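Local coordinates for metal-dependent phosphohydrolase, HDOD domain-containing (Geobacter sulfurreducens, PDB 3HC1), which is of unknown function but binds two iron(III) ions in an HD-type site and probably acts as a metal-dependent phosphohydrolase, at residues A[67-71]-A[72-76]; A[223-226]-A[227-230]. One frame throughout, in Å; residues are numbered along the deposited sequence.

In the fold
Both contacts are local turns in a mainly helical chain without strands. Coming from the N terminus, contact 1 (67-71 with 72-76) closes the bend between helix 58-69 and the short helix 71-74, laying this corner against helices 82-108 and 116-136. The chain then runs through eight helices, 82-108 to 208-216, before contact 2 (223-226 with 227-230), which ends the loop after helix 208-216 and leads into helix 229-243, next to helix 266-273. The two follow in series, neither enclosing nor crossing the other, and their centres lie about 33 Å apart. Contact 2 follows the metal-binding pair His-217 and His-218; contact 1 lies away from the irons.

Contact 1: A[67-71]-A[72-76]; sequences LANSP and LYSAA
With CG of Tyr-73 swung anti to its carbonyl carbon (chi1 -77°) and CG of Leu-67 trans to the backbone nitrogen (chi1 -174°), the phenol ring and the leucine branch cross at a slant. The touching is done by CD1 of Leu-67, which lies 3.6 Å from CE1 of Tyr-73, with CG of the leucine close behind. Ser-70 comes to the same ring from another quarter: its OG sits at the edge, near the ring plane, 3.5 Å from CD1 of Tyr-73. That hydroxyl is itself tied down, donating to Leu-67 O over 2.5 Å in the plane of the carbonyl. Leu-67 O also accepts from the backbone N of Ser-70, so two donors grip one carbonyl where helix 58-69 ends.

The chain turns at Ser-70, whose psi of 150° breaks the helical run, and Pro-71 opens the next helical winding. Ser-74 N reaches Ser-70 O at 2.9 Å, and Tyr-73 N adds a weak bond to this same oxygen. Ala-75 N closes on Pro-71 O at 2.8 Å, and Ala-75 then leaves helical geometry with positive phi. Outer bonds tie the corner to its surroundings: Tyr-73 OH to Glu-96 on helix 82-108, Asn-69 OD1 to the backbone of Ile-79 in a loop. The contact forms a tight corner between two consecutive helices of the HDOD domain, with Ser-70 at the N-cap position of the short helix 71-74, although its hydroxyl turns back to Leu-67 O and does not cap.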
loop_
_atom_site.group_PDB
_atom_site.type_symbol
_atom_site.label_atom_id
_atom_site.label_comp_id
_atom_site.label_asym_id
_atom_site.label_seq_id
_atom_site.Cartn_x
_atom_site.Cartn_y
_atom_site.Cartn_z
ATOM N N LEU A 67 -0.636 -11.305 -13.913
ATOM C CA LEU A 67 -1.552 -10.783 -12.882
ATOM C C LEU A 67 -2.982 -10.765 -13.429
ATOM O O LEU A 67 -3.898 -11.117 -12.719
ATOM C CB LEU A 67 -1.124 -9.396 -12.451
ATOM C CG LEU A 67 -1.863 -8.732 -11.296
ATOM C CD1 LEU A 67 -1.946 -9.701 -10.059
ATOM C CD2 LEU A 67 -1.148 -7.425 -10.971
ATOM N N ALA A 68 -3.144 -10.395 -14.708
ATOM C CA ALA A 68 -4.458 -10.332 -15.363
ATOM C C ALA A 68 -5.117 -11.696 -15.336
ATOM O O ALA A 68 -6.317 -11.800 -15.067
ATOM C CB ALA A 68 -4.344 -9.826 -16.841
ATOM N N ASN A 69 -4.322 -12.740 -15.553
ATOM C CA ASN A 69 -4.861 -14.083 -15.596
ATOM C C ASN A 69 -5.126 -14.677 -14.245
ATOM O O ASN A 69 -5.803 -15.689 -14.157
ATOM C CB ASN A 69 -3.969 -15.033 -16.405
ATOM C CG ASN A 69 -4.733 -16.221 -16.912
ATOM O OD1 ASN A 69 -5.899 -16.106 -17.306
ATOM N ND2 ASN A 69 -4.096 -17.376 -16.893
ATOM N N SER A 70 -4.631 -14.059 -13.181
ATOM C CA SER A 70 -4.901 -14.573 -11.848
ATOM C C SER A 70 -6.413 -14.562 -11.547
ATOM O O SER A 70 -7.158 -13.711 -12.057
ATOM C CB SER A 70 -4.121 -13.793 -10.791
ATOM O OG SER A 70 -4.589 -12.473 -10.678
ATOM N N PRO A 71 -6.875 -15.513 -10.718
ATOM C CA PRO A 71 -8.325 -15.594 -10.421
ATOM C C PRO A 71 -8.929 -14.253 -10.004
ATOM O O PRO A 71 -9.999 -13.877 -10.487
ATOM C CB PRO A 71 -8.403 -16.599 -9.267
ATOM C CG PRO A 71 -7.095 -17.360 -9.282
ATOM C CD PRO A 71 -6.105 -16.632 -10.139
ATOM N N LEU A 72 -8.221 -13.535 -9.125
ATOM C CA LEU A 72 -8.696 -12.265 -8.559
ATOM C C LEU A 72 -9.048 -11.231 -9.632
ATOM O O LEU A 72 -9.983 -10.426 -9.461
ATOM C CB LEU A 72 -7.640 -11.698 -7.582
ATOM C CG LEU A 72 -7.897 -10.340 -6.892
ATOM C CD1 LEU A 72 -9.082 -10.397 -5.930
ATOM C CD2 LEU A 72 -6.624 -9.862 -6.143
ATOM N N TYR A 73 -8.286 -11.228 -10.721
ATOM C CA TYR A 73 -8.516 -10.281 -11.808
ATOM C C TYR A 73 -9.441 -10.853 -12.884
ATOM O O TYR A 73 -10.361 -10.162 -13.333
ATOM C CB TYR A 73 -7.183 -9.794 -12.418
ATOM C CG TYR A 73 -6.538 -8.769 -11.519
ATOM C CD1 TYR A 73 -5.727 -9.162 -10.449
ATOM C CD2 TYR A 73 -6.809 -7.416 -11.678
ATOM C CE1 TYR A 73 -5.162 -8.222 -9.578
ATOM C CE2 TYR A 73 -6.243 -6.462 -10.824
ATOM C CZ TYR A 73 -5.419 -6.866 -9.784
ATOM O OH TYR A 73 -4.897 -5.914 -8.936
ATOM N N SER A 74 -9.200 -12.111 -13.256
ATOM C CA SER A 74 -9.797 -12.719 -14.462
ATOM C C SER A 74 -11.006 -13.553 -14.203
ATOM O O SER A 74 -11.853 -13.690 -15.088
ATOM C CB SER A 74 -8.829 -13.705 -15.087
ATOM O OG SER A 74 -7.895 -13.062 -15.878
ATOM N N ALA A 75 -11.038 -14.190 -13.036
ATOM C CA ALA A 75 -11.962 -15.259 -12.786
ATOM C C ALA A 75 -11.505 -16.395 -13.686
ATOM O O ALA A 75 -10.293 -16.554 -13.912
ATOM C CB ALA A 75 -13.423 -14.816 -13.102
ATOM N N ALA A 76 -12.461 -17.144 -14.242
ATOM C CA ALA A 76 -12.166 -18.336 -15.041
ATOM C C ALA A 76 -11.810 -18.066 -16.508
ATOM O O ALA A 76 -11.516 -18.998 -17.239
ATOM C CB ALA A 76 -13.357 -19.328 -14.957
HETATM O O HOH W 1 -8.139 -18.648 -16.803
#

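Contact 2: A[223-226]-A[227-230]; sequences VPYK and QAAI
Lys-226, Gln-227 and Ala-228 form an inverse gamma turn centred on Gln-227 (phi/psi -84°/85°), in which Ala-228 N closes back on Lys-226 O at 2.9 Å. The bond is weak, its N-H bent to 120° at the hydrogen as such a tight ring requires. Before the turn, Val-223 to Tyr-225 form no regular helix or strand; after it, Ala-228 occupies the N-cap position and the chain enters helix 229-243.

The methyl of Ala-228 is the meeting point of the side chains: a valine methyl and, more loosely, a ring carbon of Tyr-225 pack on this buried group. CG1 of Val-223 comes to within 3.6 Å of Ala-228 CB, and Tyr-225 O lies at the same distance from that methyl. CG1 also rests over one face of the Tyr-225 ring, 3.5 Å above its plane and displaced toward the rim. Tyr-225 holds its CG between its own N and carbonyl carbon (chi1 48°), a position that folds the ring back toward the turn. Its CE1 stands 4.1 Å from Ala-228 CB, while Gln-227 O approaches the ring's edge, near its plane, 3.4 Å from CE1 of Tyr-225. The phenol oxygen is bonded to Asp-212 of helix 208-216, which fixes the far end of the ring. Helix 266-273 and its end supply further polar partners: Arg-272 and Ser-273 bond to Lys-226 O, and Ser-273 OG also bonds to Ala-228 N.

The weak turn bond is therefore one of several at the same backbone groups, and the side-chain hydrogen bonds from Arg-272 and Ser-273 probably do more than the turn itself to fix this entry to helix 229-243.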
loop_
_atom_site.group_PDB
_atom_site.type_symbol
_atom_site.label_atom_id
_atom_site.label_comp_id
_atom_site.label_asym_id
_atom_site.label_seq_id
_atom_site.Cartn_x
_atom_site.Cartn_y
_atom_site.Cartn_z
ATOM N N VAL A 223 -5.257 12.959 10.910
ATOM C CA VAL A 223 -5.444 13.572 9.594
ATOM C C VAL A 223 -6.142 14.952 9.860
ATOM O O VAL A 223 -7.153 14.999 10.528
ATOM C CB VAL A 223 -6.220 12.646 8.607
ATOM C CG1 VAL A 223 -6.392 13.289 7.232
ATOM C CG2 VAL A 223 -5.471 11.311 8.383
ATOM N N PRO A 224 -5.576 16.074 9.373
ATOM C CA PRO A 224 -6.144 17.415 9.728
ATOM C C PRO A 224 -7.285 17.892 8.862
ATOM O O PRO A 224 -7.618 19.081 8.867
ATOM C CB PRO A 224 -4.930 18.351 9.607
ATOM C CG PRO A 224 -4.087 17.709 8.546
ATOM C CD PRO A 224 -4.389 16.210 8.512
ATOM N N TYR A 225 -7.928 16.990 8.159
ATOM C CA TYR A 225 -9.110 17.316 7.404
ATOM C C TYR A 225 -10.148 16.171 7.402
ATOM O O TYR A 225 -9.845 14.991 7.630
ATOM C CB TYR A 225 -8.715 17.686 5.967
ATOM C CG TYR A 225 -7.743 16.700 5.324
ATOM C CD1 TYR A 225 -8.198 15.500 4.743
ATOM C CD2 TYR A 225 -6.370 16.981 5.239
ATOM C CE1 TYR A 225 -7.311 14.591 4.117
ATOM C CE2 TYR A 225 -5.473 16.057 4.575
ATOM C CZ TYR A 225 -5.954 14.885 4.038
ATOM O OH TYR A 225 -5.102 13.988 3.399
ATOM N N LYS A 226 -11.356 16.547 7.035
ATOM C CA LYS A 226 -12.529 15.712 7.227
ATOM C C LYS A 226 -12.645 14.679 6.127
ATOM O O LYS A 226 -13.029 13.560 6.361
ATOM C CB LYS A 226 -13.782 16.626 7.234
ATOM C CG LYS A 226 -15.103 15.928 7.499
ATOM C CD LYS A 226 -16.276 16.880 7.235
ATOM C CE LYS A 226 -17.553 16.356 7.853
ATOM N NZ LYS A 226 -18.730 16.860 7.089
ATOM N N GLN A 227 -12.343 15.058 4.899
ATOM C CA GLN A 227 -12.466 14.108 3.817
ATOM C C GLN A 227 -11.192 13.282 3.758
ATOM O O GLN A 227 -10.287 13.558 2.971
ATOM C CB GLN A 227 -12.749 14.832 2.521
ATOM C CG GLN A 227 -14.112 15.553 2.551
ATOM C CD GLN A 227 -15.130 14.893 1.666
ATOM O OE1 GLN A 227 -15.308 13.671 1.713
ATOM N NE2 GLN A 227 -15.791 15.689 0.825
ATOM N N ALA A 228 -11.180 12.234 4.578
ATOM C CA ALA A 228 -9.995 11.404 4.782
ATOM C C ALA A 228 -10.294 9.915 4.581
ATOM O O ALA A 228 -9.675 9.074 5.240
ATOM C CB ALA A 228 -9.417 11.695 6.189
ATOM N N ALA A 229 -11.165 9.590 3.601
ATOM C CA ALA A 229 -11.608 8.196 3.284
ATOM C C ALA A 229 -10.453 7.328 2.898
ATOM O O ALA A 229 -10.302 6.264 3.468
ATOM C CB ALA A 229 -12.651 8.135 2.200
ATOM N N ILE A 230 -9.583 7.774 1.992
ATOM C CA ILE A 230 -8.498 6.913 1.543
ATOM C C ILE A 230 -7.569 6.540 2.689
ATOM O O ILE A 230 -7.250 5.381 2.851
ATOM C CB ILE A 230 -7.703 7.523 0.340
ATOM C CG1 ILE A 230 -8.632 7.670 -0.901
ATOM C CG2 ILE A 230 -6.528 6.624 0.003
ATOM C CD1 ILE A 230 -8.075 8.510 -2.048
#